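Local coordinates for protein putative transcriptional regulator (PDB 2RA5) that probably acts as a DNA-binding transcription factor of the GntR family and carries a UTRA domain that holds a molecule of meso-tartaric acid, at residues 151-156 with 227-232; 186-191 with 212-217; 208-213 with 232-237. All coordinates share one frame; numbering follows the deposited sequence.

Overall arrangement
Strands 145-154, 224-232, 209-218 and 184-193 stand in that order in the antiparallel sheet of the UTRA domain. Contact 1 joins the first two, contact 2 the last two, their centres about 10 Å apart. Contact 3 joins the start of strand 209-218 to the end of strand 224-232 and the loop after it, its centre about 17 Å from that of contact 1 and about 13 Å from that of contact 2. Along the chain contact 2 is nested inside the loop of contact 1, and contact 3 alternates with contact 1, sharing Tyr232 with it and Thr212 and Met213 with contact 2. Contacts 2 and 3 touch the second subunit; the tartrate site lies beside contacts 1 and 2.

Contact 1. Residues 151-156 with 227-232; sequences CNYLPP and FGTHTY
Cys151 and Thr229 form a hydrogen-bonded antiparallel pair, as do Tyr153 and Phe227, and four backbone bonds tie the strands together. Thr229 N gives the straighter bond of its pair, 2.8 Å to Cys151 O with 170° at the hydrogen; the return bond from Cys151 N to Thr229 O is longer, 3.2 Å. In the next pair Tyr153 N reaches Phe227 O at 2.8 Å and Phe227 N reaches Tyr153 O at 3.0 Å. Between them Asn152 and Gly228 are a non-hydrogen-bonded pair, where Gly228 CA lies 3.3 Å from Cys151 O in a CA-H...O contact.

These segments belong to neighbouring strands in the middle of the UTRA-domain sheet, and each face has its own character. Apolar contacts occupy the face toward helix 119-125. Tyr153 and Phe227 lie side by side there and point the same way, Tyr153 CD1 coming within 3.8 Å of Phe227 CD2, and both side chains also touch Leu125 of that helix. Large aromatic side chains suit a sheet face that a helix covers. Beside them the methyl CG2 of Thr229 meets Cys151 CB at 3.6 Å; with OG1 anti to the backbone N (chi1 -163°), it is the methyl that is turned to the cysteine.

The other face carries Asn152 and His230. The amide of Asn152 and the imidazole of His230 cross at about a right angle, their planes 51° apart, the amide standing at the ring's edge. Glycine suits position 228, since a side chain there would probably crowd the Asn152 amide. Bound tartrate touches Asn152 on this face, and Arg215 of the adjoining strand packs against both Asn152 and His230.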
loop_
_atom_site.group_PDB
_atom_site.type_symbol
_atom_site.label_atom_id
_atom_site.label_comp_id
_atom_site.label_asym_id
_atom_site.label_seq_id
_atom_site.Cartn_x
_atom_site.Cartn_y
_atom_site.Cartn_z
ATOM N N CYS A 151 -6.599 8.962 -12.427
ATOM C CA CYS A 151 -7.234 10.292 -12.483
ATOM C C CYS A 151 -6.452 11.313 -11.660
ATOM O O CYS A 151 -6.248 11.121 -10.463
ATOM C CB CYS A 151 -8.685 10.261 -11.973
ATOM S SG CYS A 151 -9.722 8.931 -12.613
ATOM N N ASN A 152 -6.033 12.406 -12.289
ATOM C CA ASN A 152 -5.367 13.483 -11.551
ATOM C C ASN A 152 -5.998 14.871 -11.671
ATOM O O ASN A 152 -6.594 15.223 -12.690
ATOM C CB ASN A 152 -3.859 13.543 -11.872
ATOM C CG ASN A 152 -3.147 12.224 -11.581
ATOM O OD1 ASN A 152 -2.561 12.031 -10.516
ATOM N ND2 ASN A 152 -3.227 11.303 -12.513
ATOM N N TYR A 153 -5.858 15.657 -10.610
ATOM C CA TYR A 153 -6.377 17.014 -10.592
ATOM C C TYR A 153 -5.279 17.971 -10.237
ATOM O O TYR A 153 -4.566 17.765 -9.262
ATOM C CB TYR A 153 -7.496 17.126 -9.571
ATOM C CG TYR A 153 -8.645 16.192 -9.868
ATOM C CD1 TYR A 153 -8.662 14.895 -9.359
ATOM C CD2 TYR A 153 -9.712 16.606 -10.657
ATOM C CE1 TYR A 153 -9.712 14.039 -9.621
ATOM C CE2 TYR A 153 -10.765 15.754 -10.933
ATOM C CZ TYR A 153 -10.760 14.469 -10.410
ATOM O OH TYR A 153 -11.802 13.612 -10.672
ATOM N N LEU A 154 -5.126 19.009 -11.044
ATOM C CA LEU A 154 -4.143 20.038 -10.758
ATOM C C LEU A 154 -4.822 21.395 -10.594
ATOM O O LEU A 154 -5.814 21.689 -11.260
ATOM C CB LEU A 154 -3.059 20.141 -11.838
ATOM C CG LEU A 154 -2.405 18.964 -12.560
ATOM C CD1 LEU A 154 -0.892 19.189 -12.563
ATOM C CD2 LEU A 154 -2.751 17.665 -11.918
ATOM N N PRO A 155 -4.288 22.222 -9.688
ATOM C CA PRO A 155 -4.779 23.592 -9.567
ATOM C C PRO A 155 -4.366 24.408 -10.793
ATOM O O PRO A 155 -3.436 24.032 -11.501
ATOM C CB PRO A 155 -4.086 24.104 -8.301
ATOM C CG PRO A 155 -2.869 23.274 -8.143
ATOM C CD PRO A 155 -3.144 21.945 -8.797
ATOM N N PRO A 156 -5.064 25.523 -11.042
ATOM C CA PRO A 156 -4.820 26.352 -12.227
ATOM C C PRO A 156 -3.405 26.925 -12.323
ATOM O O PRO A 156 -2.798 27.264 -11.306
ATOM C CB PRO A 156 -5.815 27.510 -12.059
ATOM C CG PRO A 156 -6.833 27.049 -11.045
ATOM C CD PRO A 156 -6.130 26.065 -10.175
ATOM N N PHE A 227 -3.454 16.216 -6.994
ATOM C CA PHE A 227 -4.229 15.210 -6.291
ATOM C C PHE A 227 -4.565 14.065 -7.241
ATOM O O PHE A 227 -5.112 14.274 -8.323
ATOM C CB PHE A 227 -5.524 15.804 -5.781
ATOM C CG PHE A 227 -6.443 14.794 -5.143
ATOM C CD1 PHE A 227 -6.049 14.103 -4.003
ATOM C CD2 PHE A 227 -7.707 14.541 -5.667
ATOM C CE1 PHE A 227 -6.896 13.179 -3.387
ATOM C CE2 PHE A 227 -8.565 13.609 -5.057
ATOM C CZ PHE A 227 -8.158 12.934 -3.914
ATOM N N GLY A 228 -4.262 12.847 -6.830
ATOM C CA GLY A 228 -4.497 11.707 -7.685
ATOM C C GLY A 228 -5.385 10.691 -7.014
ATOM O O GLY A 228 -5.326 10.467 -5.805
ATOM N N THR A 229 -6.230 10.078 -7.821
ATOM C CA THR A 229 -7.113 9.032 -7.341
ATOM C C THR A 229 -7.005 7.888 -8.355
ATOM O O THR A 229 -7.400 8.022 -9.515
ATOM C CB THR A 229 -8.565 9.579 -7.112
ATOM O OG1 THR A 229 -9.314 8.676 -6.294
ATOM C CG2 THR A 229 -9.311 9.875 -8.434
ATOM N N HIS A 230 -6.422 6.777 -7.916
ATOM C CA HIS A 230 -6.016 5.721 -8.833
ATOM C C HIS A 230 -6.583 4.357 -8.485
ATOM O O HIS A 230 -6.842 4.061 -7.322
ATOM C CB HIS A 230 -4.495 5.616 -8.849
ATOM C CG HIS A 230 -3.797 6.916 -9.048
ATOM N ND1 HIS A 230 -2.743 7.322 -8.270
ATOM C CD2 HIS A 230 -4.000 7.916 -9.950
ATOM C CE1 HIS A 230 -2.312 8.502 -8.674
ATOM N NE2 HIS A 230 -3.068 8.879 -9.705
ATOM N N THR A 231 -6.751 3.533 -9.520
ATOM C CA THR A 231 -7.142 2.125 -9.398
ATOM C C THR A 231 -6.137 1.220 -10.111
ATOM O O THR A 231 -5.594 1.567 -11.169
ATOM C CB THR A 231 -8.512 1.867 -10.025
ATOM O OG1 THR A 231 -8.622 2.636 -11.232
ATOM C CG2 THR A 231 -9.618 2.258 -9.071
ATOM N N TYR A 232 -5.897 0.054 -9.530
ATOM C CA TYR A 232 -4.953 -0.898 -10.104
ATOM C C TYR A 232 -5.537 -2.298 -10.115
ATOM O O TYR A 232 -6.108 -2.739 -9.107
ATOM C CB TYR A 232 -3.673 -0.934 -9.281
ATOM C CG TYR A 232 -3.071 0.413 -9.003
ATOM C CD1 TYR A 232 -3.500 1.176 -7.927
ATOM C CD2 TYR A 232 -2.058 0.923 -9.813
ATOM C CE1 TYR A 232 -2.943 2.416 -7.669
ATOM C CE2 TYR A 232 -1.499 2.156 -9.564
ATOM C CZ TYR A 232 -1.941 2.905 -8.492
ATOM O OH TYR A 232 -1.373 4.144 -8.244
#

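Contact 2. Residues 186-191 with 212-217; sequences RQSIGA and TMERTT. With SRT (S,R meso-tartaric acid), chain B.
Arg215 and Gln187 lie side by side and point the same way, and the arginine runs on past its neighbour to the bound meso-tartrate. Its NH1 donates to carboxylate oxygen O1 of the tartrate at 2.9 Å, with 154° at the hydrogen and the oxygen at the guanidinium edge, and makes a weak second bond to O11 at 3.4 Å. The stem leaves with CG anti to the backbone N (chi1 169°), stays extended through chi2 and bends at chi3, which brings the charged end to the ligand. With an alanine here, the tartrate carboxylate would probably lose a positive mate and Gln187 the aliphatic chain along its flank.

Gln187 stands in the next shell. Its NE2 lies 3.9 Å from Arg215 CD, while OE1 approaches SE of selenomethionine Met213 at 3.4 Å. The flexible chain of Met213, bent at chi2, sets its selenium beside this amide, the two side chains crossing obliquely; farther back, Met213 CB meets Ile189 CG1 at 3.9 Å.

Six backbone bonds set these side chains in register, Thr212 N to Gly190 O being short at 2.7 Å. Outside this pair of strands, Arg215 NE has a long, weak ion pair with Glu226, and residues 187-189 pair with a strand of the second subunit.

Antiparallel strands thus extend the sheet across the dimer interface, while Arg215 joins Arg138, Arg140, Gly170, Leu171 and Tyr172 in the tartrate pocket of this UTRA domain, where Arg138 NH1 and Leu171 N also hydrogen-bond the ligand.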
loop_
_atom_site.group_PDB
_atom_site.type_symbol
_atom_site.label_atom_id
_atom_site.label_comp_id
_atom_site.label_asym_id
_atom_site.label_seq_id
_atom_site.Cartn_x
_atom_site.Cartn_y
_atom_site.Cartn_z
ATOM N N ARG A 186 1.086 12.934 0.526
ATOM C CA ARG A 186 0.304 12.213 1.500
ATOM C C ARG A 186 -0.356 11.059 0.740
ATOM O O ARG A 186 -0.898 11.274 -0.342
ATOM C CB ARG A 186 -0.723 13.171 2.097
ATOM C CG ARG A 186 -1.663 12.561 3.083
ATOM C CD ARG A 186 -0.942 12.139 4.332
ATOM N NE ARG A 186 -1.927 11.674 5.291
ATOM C CZ ARG A 186 -2.453 10.464 5.263
ATOM N NH1 ARG A 186 -3.369 10.124 6.154
ATOM N NH2 ARG A 186 -2.055 9.598 4.340
ATOM N N GLN A 187 -0.265 9.835 1.266
ATOM C CA GLN A 187 -0.819 8.670 0.558
ATOM C C GLN A 187 -1.660 7.734 1.416
ATOM O O GLN A 187 -1.336 7.455 2.564
ATOM C CB GLN A 187 0.287 7.828 -0.084
ATOM C CG GLN A 187 1.092 8.507 -1.145
ATOM C CD GLN A 187 1.721 7.502 -2.078
ATOM O OE1 GLN A 187 1.381 6.320 -2.041
ATOM N NE2 GLN A 187 2.641 7.960 -2.925
ATOM N N SER A 188 -2.730 7.219 0.831
ATOM C CA SER A 188 -3.519 6.181 1.471
ATOM C C SER A 188 -3.715 5.061 0.472
ATOM O O SER A 188 -4.076 5.284 -0.691
ATOM C CB SER A 188 -4.871 6.720 1.915
ATOM O OG SER A 188 -5.391 7.552 0.911
ATOM N N ILE A 189 -3.465 3.842 0.908
ATOM C CA ILE A 189 -3.641 2.735 -0.007
ATOM C C ILE A 189 -4.743 1.847 0.526
ATOM O O ILE A 189 -4.792 1.563 1.728
ATOM C CB ILE A 189 -2.306 1.999 -0.283
ATOM C CG1 ILE A 189 -1.346 2.976 -0.984
ATOM C CG2 ILE A 189 -2.553 0.781 -1.150
ATOM C CD1 ILE A 189 0.109 2.575 -1.011
ATOM N N GLY A 190 -5.662 1.474 -0.362
ATOM C CA GLY A 190 -6.817 0.669 0.007
ATOM C C GLY A 190 -7.267 -0.292 -1.081
ATOM O O GLY A 190 -6.582 -0.491 -2.095
ATOM N N ALA A 191 -8.426 -0.903 -0.865
ATOM C CA ALA A 191 -8.972 -1.868 -1.822
ATOM C C ALA A 191 -10.483 -1.711 -1.896
ATOM O O ALA A 191 -11.133 -1.472 -0.873
ATOM C CB ALA A 191 -8.608 -3.304 -1.425
ATOM N N THR A 212 -6.614 0.337 -4.713
ATOM C CA THR A 212 -6.816 1.766 -4.851
ATOM C C THR A 212 -5.744 2.563 -4.133
ATOM O O THR A 212 -5.197 2.138 -3.113
ATOM C CB THR A 212 -8.185 2.216 -4.313
ATOM O OG1 THR A 212 -8.190 2.105 -2.886
ATOM C CG2 THR A 212 -9.325 1.394 -4.925
HETATM N N MSE A 213 -5.457 3.736 -4.667
HETATM C CA MSE A 213 -4.644 4.669 -3.927
HETATM C C MSE A 213 -5.004 6.145 -4.183
HETATM O O MSE A 213 -5.416 6.548 -5.280
HETATM C CB MSE A 213 -3.177 4.355 -4.162
HETATM C CG MSE A 213 -2.495 5.184 -5.191
HETATM SE SE MSE A 213 -1.183 6.320 -4.329
HETATM C CE MSE A 213 -0.126 6.770 -5.909
ATOM N N GLU A 214 -4.901 6.937 -3.129
ATOM C CA GLU A 214 -5.140 8.371 -3.219
ATOM C C GLU A 214 -3.892 9.085 -2.747
ATOM O O GLU A 214 -3.281 8.686 -1.759
ATOM C CB GLU A 214 -6.334 8.784 -2.363
ATOM C CG GLU A 214 -7.693 8.525 -2.985
ATOM C CD GLU A 214 -8.826 8.865 -2.029
ATOM O OE1 GLU A 214 -8.637 9.754 -1.169
ATOM O OE2 GLU A 214 -9.899 8.233 -2.124
ATOM N N ARG A 215 -3.503 10.129 -3.465
ATOM C CA ARG A 215 -2.286 10.838 -3.128
ATOM C C ARG A 215 -2.458 12.350 -3.286
ATOM O O ARG A 215 -3.071 12.810 -4.252
ATOM C CB ARG A 215 -1.156 10.318 -4.020
ATOM C CG ARG A 215 0.131 11.110 -3.987
ATOM C CD ARG A 215 1.032 10.698 -5.137
ATOM N NE ARG A 215 0.473 10.997 -6.465
ATOM C CZ ARG A 215 0.885 10.421 -7.596
ATOM N NH1 ARG A 215 0.333 10.747 -8.764
ATOM N NH2 ARG A 215 1.853 9.510 -7.567
ATOM N N THR A 216 -1.933 13.128 -2.340
ATOM C CA THR A 216 -1.800 14.566 -2.573
ATOM C C THR A 216 -0.344 14.965 -2.537
ATOM O O THR A 216 0.357 14.672 -1.582
ATOM C CB THR A 216 -2.525 15.438 -1.530
ATOM O OG1 THR A 216 -3.861 14.978 -1.337
ATOM C CG2 THR A 216 -2.560 16.909 -1.994
ATOM N N THR A 217 0.090 15.711 -3.541
ATOM C CA THR A 217 1.479 16.145 -3.600
ATOM C C THR A 217 1.637 17.652 -3.364
ATOM O O THR A 217 0.945 18.459 -3.976
ATOM C CB THR A 217 2.099 15.775 -4.958
ATOM O OG1 THR A 217 1.865 14.388 -5.222
ATOM C CG2 THR A 217 3.602 16.064 -4.969
HETATM O O1 SRT B . 0.852 10.190 -11.517
HETATM O O11 SRT B . 1.347 8.154 -10.771
HETATM C C1 SRT B . 1.530 9.123 -11.571
HETATM C C2 SRT B . 2.576 8.980 -12.661
HETATM O O2 SRT B . 2.676 10.197 -13.410
HETATM C C3 SRT B . 3.940 8.521 -12.104
HETATM O O3 SRT B . 4.759 7.902 -13.106
HETATM C C4 SRT B . 4.713 9.672 -11.541
HETATM O O4 SRT B . 5.539 10.301 -12.270
HETATM O O41 SRT B . 4.471 9.925 -10.343
#

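Contact 3. Residues 208-213 with 232-237; sequences APLLTM and YRPSRY
Leu211 O accepts the shortest bond between the two segments, from Tyr232 N at 2.7 Å, and Leu211 N answers with 2.8 Å to Tyr232 O. Together they make Leu211 and Tyr232 a hydrogen-bonded antiparallel pair. The Tyr232 ring stays close to the same carbonyl: CD1, at the ring edge, is 3.3 Å from Leu211 O.

Beyond that atom the tyrosine crosses Met213 at a slant. Its CG anti to the carbonyl carbon (chi1 -50°) directs the ring along strand 209-218, and its OH ends 3.4 Å from Met213 CG. A long aromatic side chain fits here because it can bond at its backbone and still reach two residues onward.

This is where strands 209-218 and 224-232 of the UTRA-domain sheet part: after Tyr232 the second chain leaves its partner in a type I turn, closed by Arg236 N to Arg233 O at 2.7 Å. Proline suits the second position of such a turn, its phi being held near -60°. Pro234 also touches the other segment, CG standing 3.1 Å from Pro209 O, while its CD meets Leu210 CD2 at 4.1 Å.

The turn brings Tyr237 back against Tyr232, the two rings stacked, with Tyr232 CD2 over a face of Tyr237. At the edge of the Tyr237 ring, its CD2 lies 4.2 Å from Leu211 CD2, the two side chains crossing at about a right angle. Arg233 points away from strand 209-218 and forms salt bridges with Glu145 and Glu204; Pro234 also packs on Ala191 of the second subunit.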
loop_
_atom_site.group_PDB
_atom_site.type_symbol
_atom_site.label_atom_id
_atom_site.label_comp_id
_atom_site.label_asym_id
_atom_site.label_seq_id
_atom_site.Cartn_x
_atom_site.Cartn_y
_atom_site.Cartn_z
ATOM N N ALA A 208 -15.166 -6.985 -9.044
ATOM C CA ALA A 208 -13.852 -7.593 -8.888
ATOM C C ALA A 208 -12.942 -6.645 -8.124
ATOM O O ALA A 208 -12.888 -5.452 -8.427
ATOM C CB ALA A 208 -13.252 -7.945 -10.247
ATOM N N PRO A 209 -12.228 -7.176 -7.124
ATOM C CA PRO A 209 -11.360 -6.400 -6.238
ATOM C C PRO A 209 -10.370 -5.536 -7.021
ATOM O O PRO A 209 -9.716 -6.022 -7.948
ATOM C CB PRO A 209 -10.607 -7.490 -5.469
ATOM C CG PRO A 209 -10.684 -8.684 -6.374
ATOM C CD PRO A 209 -12.087 -8.613 -6.860
ATOM N N LEU A 210 -10.267 -4.261 -6.653
ATOM C CA LEU A 210 -9.253 -3.392 -7.237
ATOM C C LEU A 210 -8.360 -2.820 -6.151
ATOM O O LEU A 210 -8.795 -2.620 -5.009
ATOM C CB LEU A 210 -9.889 -2.246 -8.021
ATOM C CG LEU A 210 -10.591 -2.486 -9.360
ATOM C CD1 LEU A 210 -10.818 -1.142 -10.035
ATOM C CD2 LEU A 210 -9.815 -3.408 -10.283
ATOM N N LEU A 211 -7.111 -2.553 -6.511
ATOM C CA LEU A 211 -6.204 -1.882 -5.597
ATOM C C LEU A 211 -6.428 -0.392 -5.799
ATOM O O LEU A 211 -6.471 0.092 -6.927
ATOM C CB LEU A 211 -4.757 -2.273 -5.901
ATOM C CG LEU A 211 -3.626 -1.970 -4.902
ATOM C CD1 LEU A 211 -3.953 -2.456 -3.492
ATOM C CD2 LEU A 211 -2.337 -2.602 -5.395
ATOM N N THR A 212 -6.614 0.337 -4.713
ATOM C CA THR A 212 -6.816 1.766 -4.851
ATOM C C THR A 212 -5.744 2.563 -4.133
ATOM O O THR A 212 -5.197 2.138 -3.113
ATOM C CB THR A 212 -8.185 2.216 -4.313
ATOM O OG1 THR A 212 -8.190 2.105 -2.886
ATOM C CG2 THR A 212 -9.325 1.394 -4.925
HETATM N N MSE A 213 -5.457 3.736 -4.667
HETATM C CA MSE A 213 -4.644 4.669 -3.927
HETATM C C MSE A 213 -5.004 6.145 -4.183
HETATM O O MSE A 213 -5.416 6.548 -5.280
HETATM C CB MSE A 213 -3.177 4.355 -4.162
HETATM C CG MSE A 213 -2.495 5.184 -5.191
HETATM SE SE MSE A 213 -1.183 6.320 -4.329
HETATM C CE MSE A 213 -0.126 6.770 -5.909
ATOM N N TYR A 232 -5.897 0.054 -9.530
ATOM C CA TYR A 232 -4.953 -0.898 -10.104
ATOM C C TYR A 232 -5.537 -2.298 -10.115
ATOM O O TYR A 232 -6.108 -2.739 -9.107
ATOM C CB TYR A 232 -3.673 -0.934 -9.281
ATOM C CG TYR A 232 -3.071 0.413 -9.003
ATOM C CD1 TYR A 232 -3.500 1.176 -7.927
ATOM C CD2 TYR A 232 -2.058 0.923 -9.813
ATOM C CE1 TYR A 232 -2.943 2.416 -7.669
ATOM C CE2 TYR A 232 -1.499 2.156 -9.564
ATOM C CZ TYR A 232 -1.941 2.905 -8.492
ATOM O OH TYR A 232 -1.373 4.144 -8.244
ATOM N N ARG A 233 -5.375 -2.992 -11.242
ATOM C CA ARG A 233 -5.718 -4.420 -11.339
ATOM C C ARG A 233 -4.763 -5.246 -10.479
ATOM O O ARG A 233 -3.573 -5.341 -10.806
ATOM C CB ARG A 233 -5.616 -4.896 -12.788
ATOM C CG ARG A 233 -6.436 -4.086 -13.778
ATOM C CD ARG A 233 -6.394 -4.731 -15.145
ATOM N NE ARG A 233 -6.946 -6.080 -15.119
ATOM C CZ ARG A 233 -6.678 -7.013 -16.024
ATOM N NH1 ARG A 233 -7.234 -8.211 -15.917
ATOM N NH2 ARG A 233 -5.856 -6.750 -17.033
ATOM N N PRO A 234 -5.267 -5.817 -9.362
ATOM C CA PRO A 234 -4.413 -6.509 -8.379
ATOM C C PRO A 234 -3.626 -7.693 -8.952
ATOM O O PRO A 234 -2.575 -8.036 -8.418
ATOM C CB PRO A 234 -5.408 -6.973 -7.293
ATOM C CG PRO A 234 -6.768 -6.857 -7.940
ATOM C CD PRO A 234 -6.648 -5.682 -8.866
ATOM N N SER A 235 -4.121 -8.292 -10.029
ATOM C CA SER A 235 -3.425 -9.389 -10.694
ATOM C C SER A 235 -2.285 -8.855 -11.550
ATOM O O SER A 235 -1.492 -9.623 -12.086
ATOM C CB SER A 235 -4.393 -10.168 -11.592
ATOM O OG SER A 235 -4.735 -9.400 -12.741
ATOM N N ARG A 236 -2.199 -7.538 -11.688
ATOM C CA ARG A 236 -1.258 -6.954 -12.640
ATOM C C ARG A 236 -0.266 -5.996 -11.975
ATOM O O ARG A 236 0.732 -5.578 -12.572
ATOM C CB ARG A 236 -2.045 -6.252 -13.750
ATOM C CG ARG A 236 -2.280 -7.097 -14.995
ATOM C CD ARG A 236 -1.265 -6.700 -16.057
ATOM N NE ARG A 236 -0.869 -7.810 -16.919
ATOM C CZ ARG A 236 0.058 -8.710 -16.600
ATOM N NH1 ARG A 236 0.679 -8.637 -15.430
ATOM N NH2 ARG A 236 0.364 -9.684 -17.448
ATOM N N TYR A 237 -0.543 -5.649 -10.725
ATOM C CA TYR A 237 0.239 -4.622 -10.044
ATOM C C TYR A 237 0.220 -4.792 -8.527
ATOM O O TYR A 237 -0.778 -5.248 -7.961
ATOM C CB TYR A 237 -0.302 -3.225 -10.401
ATOM C CG TYR A 237 0.520 -2.105 -9.812
ATOM C CD1 TYR A 237 1.623 -1.602 -10.492
ATOM C CD2 TYR A 237 0.209 -1.559 -8.561
ATOM C CE1 TYR A 237 2.396 -0.574 -9.954
ATOM C CE2 TYR A 237 0.982 -0.525 -8.007
ATOM C CZ TYR A 237 2.074 -0.040 -8.713
ATOM O OH TYR A 237 2.852 0.972 -8.190
#